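Side-chain contacts in 3-hydroxyisobutyryl-CoA hydrolase (Mycobacterium thermoresistibile, PDB 4HDT), which probably hydrolyses 3-hydroxy-2-methylpropanoyl-CoA to 3-hydroxy-2-methylpropanoate and free CoA, on a crotonase-type fold, and binds zinc ions: residues A42-L45 and A46-N50; N98-I101 and G102-K106; E225-S228 and W229-C233. All blocks are in the same frame, centred on the assembly; numbering follows the deposited sequence.

Contact 1: residues A42-L45 and A46-N50. With ZN (zinc ion), chain B.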
ATOM      1  N   ALA A  42     -11.799   6.979   9.947  1.00 12.22           N
ATOM      2  CA  ALA A  42     -12.281   5.871  10.775  1.00 12.43           C
ATOM      3  C   ALA A  42     -13.578   6.251  11.467  1.00 13.28           C
ATOM      4  O   ALA A  42     -14.529   5.435  11.546  1.00 13.10           O
ATOM      5  CB  ALA A  42     -11.245   5.470  11.803  1.00 12.43           C
ATOM      6  N   GLU A  43     -13.636   7.462  12.024  1.00 14.22           N
ATOM      7  CA  GLU A  43     -14.805   7.858  12.751  1.00 15.58           C
ATOM      8  C   GLU A  43     -16.026   7.982  11.822  1.00 15.40           C
ATOM      9  O   GLU A  43     -17.133   7.627  12.220  1.00 15.91           O
ATOM     10  CB  GLU A  43     -14.498   9.156  13.525  1.00 17.00           C
ATOM     11  CG  GLU A  43     -15.599   9.625  14.444  1.00 19.34           C
ATOM     12  CD  GLU A  43     -16.707  10.389  13.750  1.00 20.83           C
ATOM     13  OE1 GLU A  43     -16.482  11.049  12.708  1.00 23.02           O
ATOM     14  OE2 GLU A  43     -17.821  10.384  14.296  1.00 24.04           O
ATOM     15  N   ARG A  44     -15.834   8.546  10.636  1.00 15.01           N
ATOM     16  CA  ARG A  44     -16.906   8.652   9.650  1.00 15.70           C
ATOM     17  C   ARG A  44     -17.382   7.302   9.137  1.00 15.24           C
ATOM     18  O   ARG A  44     -18.606   7.068   9.036  1.00 15.53           O
ATOM     19  CB  ARG A  44     -16.550   9.571   8.478  1.00 15.93           C
ATOM     20  CG  ARG A  44     -16.540  11.044   8.871  1.00 17.48           C
ATOM     21  CD  ARG A  44     -17.938  11.553   9.256  1.00 18.76           C
ATOM     22  NE  ARG A  44     -18.300  11.418  10.662  1.00 19.88           N
ATOM     23  CZ  ARG A  44     -19.528  11.630  11.159  1.00 20.62           C
ATOM     24  NH1 ARG A  44     -19.755  11.503  12.458  1.00 20.81           N
ATOM     25  NH2 ARG A  44     -20.558  11.962  10.361  1.00 21.74           N
ATOM     26  N   LEU A  45     -16.454   6.381   8.864  1.00 14.80           N
ATOM     27  CA  LEU A  45     -16.897   5.039   8.503  1.00 15.16           C
ATOM     28  C   LEU A  45     -17.734   4.414   9.614  1.00 15.47           C
ATOM     29  O   LEU A  45     -18.757   3.749   9.355  1.00 16.02           O
ATOM     30  CB  LEU A  45     -15.713   4.122   8.213  1.00 15.16           C
ATOM     31  CG  LEU A  45     -14.968   4.447   6.940  1.00 15.71           C
ATOM     32  CD1 LEU A  45     -13.902   3.386   6.809  1.00 15.87           C
ATOM     33  CD2 LEU A  45     -15.885   4.400   5.730  1.00 15.99           C
ATOM     34  N   ALA A  46     -17.306   4.597  10.861  1.00 15.43           N
ATOM     35  CA  ALA A  46     -18.102   4.067  11.973  1.00 16.17           C
ATOM     36  C   ALA A  46     -19.485   4.719  12.073  1.00 16.92           C
ATOM     37  O   ALA A  46     -20.515   4.029  12.320  1.00 17.72           O
ATOM     38  CB  ALA A  46     -17.342   4.245  13.286  1.00 16.33           C
ATOM     39  N   ALA A  47     -19.529   6.042  11.956  1.00 16.88           N
ATOM     40  CA  ALA A  47     -20.787   6.765  12.058  1.00 17.73           C
ATOM     41  C   ALA A  47     -21.763   6.441  10.938  1.00 17.96           C
ATOM     42  O   ALA A  47     -22.967   6.354  11.167  1.00 19.21           O
ATOM     43  CB  ALA A  47     -20.541   8.256  12.098  1.00 17.89           C
ATOM     44  N   TRP A  48     -21.244   6.221   9.732  1.00 17.31           N
ATOM     45  CA  TRP A  48     -22.090   5.975   8.581  1.00 17.61           C
ATOM     46  C   TRP A  48     -22.545   4.522   8.459  1.00 17.98           C
ATOM     47  O   TRP A  48     -23.488   4.221   7.709  1.00 18.02           O
ATOM     48  CB  TRP A  48     -21.347   6.331   7.307  1.00 17.27           C
ATOM     49  CG  TRP A  48     -21.109   7.789   7.114  1.00 17.48           C
ATOM     50  CD1 TRP A  48     -21.861   8.832   7.626  1.00 17.89           C
ATOM     51  CD2 TRP A  48     -20.091   8.394   6.316  1.00 16.82           C
ATOM     52  NE1 TRP A  48     -21.342  10.037   7.201  1.00 18.08           N
ATOM     53  CE2 TRP A  48     -20.278   9.793   6.381  1.00 17.41           C
ATOM     54  CE3 TRP A  48     -19.051   7.891   5.543  1.00 16.47           C
ATOM     55  CZ2 TRP A  48     -19.438  10.687   5.697  1.00 17.37           C
ATOM     56  CZ3 TRP A  48     -18.239   8.763   4.884  1.00 16.22           C
ATOM     57  CH2 TRP A  48     -18.441  10.148   4.957  1.00 16.87           C
ATOM     58  N   GLU A  49     -21.862   3.633   9.157  1.00 18.00           N
ATOM     59  CA  GLU A  49     -22.075   2.184   8.940  1.00 18.55           C
ATOM     60  C   GLU A  49     -23.540   1.756   9.113  1.00 20.45           C
ATOM     61  O   GLU A  49     -24.069   0.963   8.290  1.00 20.73           O
ATOM     62  CB  GLU A  49     -21.190   1.389   9.877  1.00 18.37           C
ATOM     63  CG  GLU A  49     -21.122  -0.115   9.569  1.00 18.05           C
ATOM     64  CD  GLU A  49     -19.934  -0.793  10.217  1.00 17.99           C
ATOM     65  OE1 GLU A  49     -19.246  -0.151  11.039  1.00 17.97           O
ATOM     66  OE2 GLU A  49     -19.655  -1.989   9.921  1.00 17.46           O
ATOM     67  N   ASN A  50     -24.169   2.253  10.168  1.00 22.20           N
ATOM     68  CA  ASN A  50     -25.582   1.918  10.474  1.00 24.51           C
ATOM     69  C   ASN A  50     -26.577   3.062  10.231  1.00 24.95           C
ATOM     70  O   ASN A  50     -27.716   3.048  10.749  1.00 25.32           O
ATOM     71  CB  ASN A  50     -25.683   1.409  11.912  1.00 26.66           C
ATOM     72  CG  ASN A  50     -24.796   0.202  12.158  1.00 27.58           C
ATOM     73  OD1 ASN A  50     -23.819   0.279  12.897  1.00 30.65           O
ATOM     74  ND2 ASN A  50     -25.102  -0.890  11.516  1.00 28.03           N
TER
HETATM   75 ZN    ZN B 400     -17.948  -2.423  10.699  1.00 15.35          ZN
HETATM   76  O   HOH W   1     -21.259  12.956   7.829  1.00 30.94           O

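Contact 2: residues N98-I101 and G102-K106. With ZN (zinc ion), chain B.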
ATOM      1  N   ASN A  98      -7.636   0.169   7.965  1.00  8.68           N
ATOM      2  CA  ASN A  98      -7.435  -0.712   6.763  1.00  8.26           C
ATOM      3  C   ASN A  98      -8.343  -1.947   6.830  1.00  8.48           C
ATOM      4  O   ASN A  98      -9.034  -2.301   5.863  1.00  8.33           O
ATOM      5  CB  ASN A  98      -5.953  -1.148   6.610  1.00  8.17           C
ATOM      6  CG  ASN A  98      -4.955   0.004   6.538  1.00  8.09           C
ATOM      7  OD1 ASN A  98      -3.854  -0.091   7.127  1.00  8.25           O
ATOM      8  ND2 ASN A  98      -5.279   1.052   5.801  1.00  8.06           N
ATOM      9  N   ALA A  99      -8.355  -2.597   7.986  1.00  8.49           N
ATOM     10  CA  ALA A  99      -9.207  -3.771   8.227  1.00  8.83           C
ATOM     11  C   ALA A  99     -10.669  -3.456   8.128  1.00  9.12           C
ATOM     12  O   ALA A  99     -11.458  -4.210   7.530  1.00  9.21           O
ATOM     13  CB  ALA A  99      -8.862  -4.389   9.554  1.00  9.13           C
ATOM     14  N   HIS A 100     -11.070  -2.327   8.702  1.00  9.31           N
ATOM     15  CA  HIS A 100     -12.460  -1.936   8.597  1.00  9.87           C
ATOM     16  C   HIS A 100     -12.942  -1.673   7.185  1.00  9.74           C
ATOM     17  O   HIS A 100     -13.995  -2.122   6.798  1.00 10.27           O
ATOM     18  CB  HIS A 100     -12.795  -0.736   9.456  1.00 10.25           C
ATOM     19  CG  HIS A 100     -14.251  -0.713   9.824  1.00 10.95           C
ATOM     20  ND1 HIS A 100     -14.870   0.400  10.347  1.00 11.57           N
ATOM     21  CD2 HIS A 100     -15.205  -1.676   9.751  1.00 11.42           C
ATOM     22  CE1 HIS A 100     -16.138   0.113  10.595  1.00 12.15           C
ATOM     23  NE2 HIS A 100     -16.360  -1.142  10.246  1.00 11.98           N
ATOM     24  N   ILE A 101     -12.137  -1.018   6.385  1.00  9.56           N
ATOM     25  CA  ILE A 101     -12.456  -0.862   4.949  1.00  9.35           C
ATOM     26  C   ILE A 101     -12.602  -2.217   4.294  1.00  9.47           C
ATOM     27  O   ILE A 101     -13.553  -2.447   3.524  1.00  9.39           O
ATOM     28  CB  ILE A 101     -11.368  -0.027   4.233  1.00  8.94           C
ATOM     29  CG1 ILE A 101     -11.284   1.401   4.834  1.00  9.08           C
ATOM     30  CG2 ILE A 101     -11.660   0.041   2.738  1.00  8.83           C
ATOM     31  CD1 ILE A 101      -9.948   2.100   4.540  1.00  8.76           C
ATOM     32  N   GLY A 102     -11.681  -3.120   4.604  1.00  9.56           N
ATOM     33  CA  GLY A 102     -11.732  -4.487   4.096  1.00  9.82           C
ATOM     34  C   GLY A 102     -13.008  -5.265   4.407  1.00 10.51           C
ATOM     35  O   GLY A 102     -13.477  -6.051   3.528  1.00 11.28           O
ATOM     36  N   ARG A 103     -13.554  -5.115   5.627  1.00 10.75           N
ATOM     37  CA  ARG A 103     -14.812  -5.728   6.069  1.00 11.60           C
ATOM     38  C   ARG A 103     -16.065  -4.969   5.710  1.00 11.73           C
ATOM     39  O   ARG A 103     -17.174  -5.439   5.960  1.00 12.22           O
ATOM     40  CB  ARG A 103     -14.835  -5.728   7.623  1.00 12.32           C
ATOM     41  CG  ARG A 103     -13.853  -6.668   8.204  1.00 12.60           C
ATOM     42  CD  ARG A 103     -14.130  -6.879   9.691  1.00 13.14           C
ATOM     43  NE  ARG A 103     -14.340  -5.671  10.496  1.00 13.28           N
ATOM     44  CZ  ARG A 103     -13.361  -4.934  11.056  1.00 13.43           C
ATOM     45  NH1 ARG A 103     -12.079  -5.248  10.930  1.00 13.28           N
ATOM     46  NH2 ARG A 103     -13.671  -3.883  11.762  1.00 13.64           N
ATOM     47  N   TYR A 104     -15.907  -3.713   5.302  1.00 11.43           N
ATOM     48  CA  TYR A 104     -17.038  -2.775   5.357  1.00 11.96           C
ATOM     49  C   TYR A 104     -18.298  -3.322   4.629  1.00 12.44           C
ATOM     50  O   TYR A 104     -18.216  -3.821   3.504  1.00 12.16           O
ATOM     51  CB  TYR A 104     -16.667  -1.433   4.767  1.00 11.72           C
ATOM     52  CG  TYR A 104     -17.434  -0.228   5.348  1.00 12.15           C
ATOM     53  CD1 TYR A 104     -17.374   0.082   6.701  1.00 12.41           C
ATOM     54  CD2 TYR A 104     -18.255   0.552   4.538  1.00 12.30           C
ATOM     55  CE1 TYR A 104     -18.072   1.141   7.231  1.00 12.87           C
ATOM     56  CE2 TYR A 104     -18.941   1.633   5.038  1.00 12.96           C
ATOM     57  CZ  TYR A 104     -18.848   1.939   6.396  1.00 13.09           C
ATOM     58  OH  TYR A 104     -19.547   3.005   6.924  1.00 14.44           O
ATOM     59  N   PRO A 105     -19.450  -3.256   5.286  1.00 13.32           N
ATOM     60  CA  PRO A 105     -20.637  -3.878   4.698  1.00 14.22           C
ATOM     61  C   PRO A 105     -21.228  -3.128   3.500  1.00 15.04           C
ATOM     62  O   PRO A 105     -21.791  -3.784   2.580  1.00 17.10           O
ATOM     63  CB  PRO A 105     -21.599  -3.985   5.892  1.00 14.76           C
ATOM     64  CG  PRO A 105     -21.198  -2.876   6.800  1.00 14.55           C
ATOM     65  CD  PRO A 105     -19.705  -2.777   6.654  1.00 13.76           C
ATOM     66  N   LYS A 106     -21.015  -1.805   3.409  1.00 14.40           N
ATOM     67  CA  LYS A 106     -21.578  -0.983   2.335  1.00 14.46           C
ATOM     68  C   LYS A 106     -20.539  -0.805   1.197  1.00 13.80           C
ATOM     69  O   LYS A 106     -19.360  -0.907   1.434  1.00 13.84           O
ATOM     70  CB  LYS A 106     -21.992   0.377   2.905  1.00 14.89           C
ATOM     71  CG  LYS A 106     -23.144   0.245   3.900  1.00 15.59           C
ATOM     72  CD  LYS A 106     -23.460   1.579   4.575  1.00 16.20           C
ATOM     73  CE  LYS A 106     -24.744   1.455   5.366  1.00 17.22           C
ATOM     74  NZ  LYS A 106     -25.187   2.691   6.094  1.00 17.79           N
TER
HETATM   75 ZN    ZN B 400     -17.948  -2.423  10.699  1.00 15.35          ZN

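Contact 3: residues E225-S228 and W229-C233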
ATOM      1  N   GLU A 225       2.816  -9.157 -18.997  1.00 18.35           N
ATOM      2  CA  GLU A 225       3.739  -9.636 -20.030  1.00 20.34           C
ATOM      3  C   GLU A 225       5.109 -10.056 -19.489  1.00 20.28           C
ATOM      4  O   GLU A 225       5.816 -10.808 -20.177  1.00 22.09           O
ATOM      5  CB  GLU A 225       3.916  -8.559 -21.091  1.00 21.58           C
ATOM      6  CG  GLU A 225       2.618  -8.262 -21.817  1.00 23.96           C
ATOM      7  CD  GLU A 225       2.807  -7.403 -23.057  1.00 27.21           C
ATOM      8  OE1 GLU A 225       3.965  -7.111 -23.413  1.00 30.12           O
ATOM      9  OE2 GLU A 225       1.785  -7.025 -23.679  1.00 28.99           O
ATOM     10  N   GLN A 226       5.512  -9.544 -18.325  1.00 19.23           N
ATOM     11  CA  GLN A 226       6.796  -9.900 -17.700  1.00 19.03           C
ATOM     12  C   GLN A 226       6.694 -11.136 -16.822  1.00 18.07           C
ATOM     13  O   GLN A 226       7.682 -11.498 -16.198  1.00 17.56           O
ATOM     14  CB  GLN A 226       7.340  -8.771 -16.826  1.00 20.02           C
ATOM     15  CG  GLN A 226       7.394  -7.406 -17.470  1.00 21.85           C
ATOM     16  CD  GLN A 226       7.854  -7.437 -18.889  1.00 24.56           C
ATOM     17  OE1 GLN A 226       8.945  -7.942 -19.197  1.00 28.68           O
ATOM     18  NE2 GLN A 226       7.042  -6.876 -19.790  1.00 26.44           N
ATOM     19  N   ARG A 227       5.507 -11.735 -16.701  1.00 17.37           N
ATOM     20  CA  ARG A 227       5.339 -12.811 -15.717  1.00 17.28           C
ATOM     21  C   ARG A 227       6.284 -14.012 -15.886  1.00 17.38           C
ATOM     22  O   ARG A 227       6.653 -14.660 -14.912  1.00 16.61           O
ATOM     23  CB  ARG A 227       3.903 -13.341 -15.678  1.00 18.09           C
ATOM     24  CG  ARG A 227       3.727 -14.287 -14.489  1.00 19.13           C
ATOM     25  CD  ARG A 227       2.301 -14.583 -14.214  1.00 20.27           C
ATOM     26  NE  ARG A 227       2.139 -15.804 -13.438  1.00 20.09           N
ATOM     27  CZ  ARG A 227       0.958 -16.336 -13.188  1.00 20.57           C
ATOM     28  NH1 ARG A 227      -0.136 -15.746 -13.671  1.00 21.50           N
ATOM     29  NH2 ARG A 227       0.878 -17.454 -12.494  1.00 19.68           N
ATOM     30  N   SER A 228       6.647 -14.320 -17.124  1.00 17.54           N
ATOM     31  CA  SER A 228       7.476 -15.475 -17.387  1.00 18.46           C
ATOM     32  C   SER A 228       8.792 -15.386 -16.612  1.00 17.05           C
ATOM     33  O   SER A 228       9.152 -16.317 -15.882  1.00 17.26           O
ATOM     34  CB  SER A 228       7.776 -15.587 -18.888  1.00 20.20           C
ATOM     35  OG  SER A 228       8.289 -14.351 -19.406  1.00 22.11           O
ATOM     36  N   TRP A 229       9.503 -14.264 -16.752  1.00 15.77           N
ATOM     37  CA  TRP A 229      10.831 -14.126 -16.113  1.00 14.81           C
ATOM     38  C   TRP A 229      10.718 -13.769 -14.627  1.00 13.81           C
ATOM     39  O   TRP A 229      11.587 -14.122 -13.823  1.00 13.78           O
ATOM     40  CB  TRP A 229      11.775 -13.147 -16.846  1.00 14.99           C
ATOM     41  CG  TRP A 229      11.345 -11.701 -16.935  1.00 14.55           C
ATOM     42  CD1 TRP A 229      10.769 -11.100 -18.003  1.00 14.79           C
ATOM     43  CD2 TRP A 229      11.467 -10.689 -15.929  1.00 14.34           C
ATOM     44  NE1 TRP A 229      10.510  -9.804 -17.749  1.00 14.55           N
ATOM     45  CE2 TRP A 229      10.944  -9.503 -16.483  1.00 14.22           C
ATOM     46  CE3 TRP A 229      12.005 -10.643 -14.640  1.00 14.12           C
ATOM     47  CZ2 TRP A 229      10.915  -8.308 -15.780  1.00 13.79           C
ATOM     48  CZ3 TRP A 229      11.969  -9.468 -13.956  1.00 13.97           C
ATOM     49  CH2 TRP A 229      11.432  -8.311 -14.521  1.00 13.77           C
ATOM     50  N   ILE A 230       9.645 -13.085 -14.257  1.00 13.06           N
ATOM     51  CA  ILE A 230       9.355 -12.868 -12.838  1.00 12.49           C
ATOM     52  C   ILE A 230       9.177 -14.207 -12.122  1.00 12.78           C
ATOM     53  O   ILE A 230       9.839 -14.471 -11.139  1.00 12.55           O
ATOM     54  CB  ILE A 230       8.143 -11.925 -12.658  1.00 12.06           C
ATOM     55  CG1 ILE A 230       8.521 -10.509 -13.080  1.00 12.32           C
ATOM     56  CG2 ILE A 230       7.705 -11.903 -11.195  1.00 11.59           C
ATOM     57  CD1 ILE A 230       7.351  -9.546 -13.270  1.00 12.15           C
ATOM     58  N   ASP A 231       8.310 -15.066 -12.649  1.00 13.31           N
ATOM     59  CA  ASP A 231       8.076 -16.374 -12.023  1.00 14.30           C
ATOM     60  C   ASP A 231       9.343 -17.244 -12.052  1.00 14.88           C
ATOM     61  O   ASP A 231       9.590 -18.004 -11.114  1.00 16.55           O
ATOM     62  CB  ASP A 231       6.943 -17.097 -12.738  1.00 14.94           C
ATOM     63  CG  ASP A 231       5.589 -16.540 -12.407  1.00 15.53           C
ATOM     64  OD1 ASP A 231       5.484 -15.520 -11.672  1.00 14.78           O
ATOM     65  OD2 ASP A 231       4.595 -17.147 -12.889  1.00 16.71           O
ATOM     66  N   GLU A 232      10.150 -17.112 -13.105  1.00 14.39           N
ATOM     67  CA  GLU A 232      11.418 -17.820 -13.222  1.00 14.95           C
ATOM     68  C   GLU A 232      12.390 -17.431 -12.125  1.00 14.87           C
ATOM     69  O   GLU A 232      13.086 -18.262 -11.584  1.00 15.59           O
ATOM     70  CB  GLU A 232      12.066 -17.477 -14.575  1.00 15.09           C
ATOM     71  CG  GLU A 232      13.486 -18.002 -14.847  1.00 15.54           C
ATOM     72  CD  GLU A 232      14.087 -17.486 -16.150  1.00 15.71           C
ATOM     73  OE1 GLU A 232      13.348 -16.770 -16.872  1.00 15.83           O
ATOM     74  OE2 GLU A 232      15.261 -17.825 -16.472  1.00 15.49           O
ATOM     75  N   CYS A 233      12.481 -16.141 -11.873  1.00 14.40           N
ATOM     76  CA  CYS A 233      13.582 -15.608 -11.101  1.00 14.97           C
ATOM     77  C   CYS A 233      13.244 -15.402  -9.647  1.00 14.81           C
ATOM     78  O   CYS A 233      14.156 -15.418  -8.805  1.00 15.71           O
ATOM     79  CB  CYS A 233      14.089 -14.291 -11.721  1.00 14.87           C
ATOM     80  SG  CYS A 233      14.831 -14.531 -13.357  1.00 16.24           S
TER
HETATM   81  O   HOH W   2       3.027 -19.129 -11.490  1.00 30.92           O
HETATM   82  O   HOH W   3      11.054 -17.438 -18.108  1.00 32.06           O

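Contact 1: residues A42-L45 and A46-N50
Successive i to i+4 bonds join Ala-42 O to Ala-46 N, Glu-43 O to Ala-47 N and Arg-44 O to Trp-48 N, carrying helix 35-49 through its last turns. This is the helix of the beta-alpha-beta unit between strands 19-24 and 56-61 of the crotonase-like fold. The main side-chain pair is Arg-44 over Trp-48, a CH-pi contact: Arg-44 CB sits 3.9 Å from the centroid of the six-membered ring, only 6° off its normal. Beyond CB the arginine bends twice, at chi2 and at chi3 (89°), which turns the guanidinium across the indole near NE1, the two planes 74° apart. Glu-43 holds Arg-44 side-on, NE of Arg-44 bonding OE1 at 2.8 Å and NH1 bonding OE2 at 2.9 Å. The methyl of Ala-47 lies against one guanidinium face, its CB 3.4 Å from Arg-44 NH1. Trp-48, buried, packs on Val-13 and Val-15 of strand 11-16 and on Val-57 of strand 56-61. Glu-49 OE2 binds a zinc ion at 1.9 Å, and His-100 and Glu-351 bind the same ion. One water bridges Arg-44 and Trp-48, accepting from NH2 of Arg-44 at 2.8 Å and from NE1 of Trp-48 at 3.0 Å.

Contact 2: residues N98-I101 and G102-K106
His-100 binds the zinc ion through NE2 at 2.1 Å, and its imidazole is met by Tyr-104 and by Arg-103. The tyrosine comes edge-on over one imidazole face, a T-shaped pair with ring centroids 5.3 Å apart and planes at 81°; CD1 of Tyr-104 makes the approach, 3.9 Å from His-100 NE2. Arg-103 crosses the histidine at about a right angle, bringing NH2 to 3.4 Å from CD2 of His-100, with guanidinium and imidazole planes only 24° apart. Arg-103 bends at chi3 (-48°), folding the guanidinium back over the preceding turn, with NH1 of Arg-103 3.6 Å from Ala-99 CB. This is the C-terminal end of helix 85-103 of the crotonase-like fold, which supplies a zinc ligand: Arg-103 N still bonds Ala-99 O at 3.0 Å, whereas Tyr-104 N, where the backbone turns out of the helix, bonds Ile-101 O at 3.2 Å from above the carbonyl plane. Farther out, salt bridges to Glu-286 and Glu-351 hold the two terminal nitrogens of Arg-103. Glu-351 also binds the zinc ion, as does Glu-49, so the arginine reaches the metal site through a second-shell link. The hydroxyl of Tyr-104 hydrogen-bonds Leu-45 O on helix 35-49.

Contact 3: residues E225-S228 and W229-C233
With chi1 at 62°, Trp-229 holds CG between its backbone N and carbonyl carbon, and this swings the indole back along Gln-226, whose chain bends at chi2 (-41°) to run beside it. The two side chains point the same way, and OE1 of Gln-226 accepts from NE1 of Trp-229 at 2.8 Å, lying close to the ring plane at its edge. Gln-226 CB adds an apolar touch, 3.6 Å from Ile-230 CD1, while the backbone O of Gln-226 lies over one indole face and accepts from Ile-230 N at 3.2 Å. On another side of the helix, Arg-227, extended, brings NE to 2.9 Å from OD2 of Asp-231; this salt bridge meets OD2 on its syn side, somewhat out of the carboxylate plane, the guanidinium and carboxylate planes 68° apart. A water braces it, accepting from Arg-227 NH2 and donating to the same OD2; OD1 of Asp-231 takes the backbone N of Lys-163. The indole continues onto Leu-246 of helix 239-249 and onto Ala-253 and Ala-254 of helix 252-261. Far from the zinc sites, this is helix-on-helix packing, with an i to i+4 salt bridge and a Gln-Trp i to i+3 bond opening helix 227-233.

Contacts 1 and 2 meet, their centres about 11 Å apart, whereas contact 3 lies about 42 Å from contact 1 and 33 Å from contact 2, centre to centre. Contact 1 lies almost wholly on helix 35-49, contact 2 runs off the end of helix 85-103, and contact 3 enters helix 227-233. Contact 2 is the most buried, with four of seven touching residues; the others have two each. A shared zinc ion and Lys-106 NZ to Trp-48 O tie the first two. In contact 2 the ligand His-100 is backed by aromatic and charged neighbours; in contact 1 the arginine-tryptophan pair is separate from the metal ligand. Contact 3 has no metal and relies on an amide-indole bond and a salt bridge.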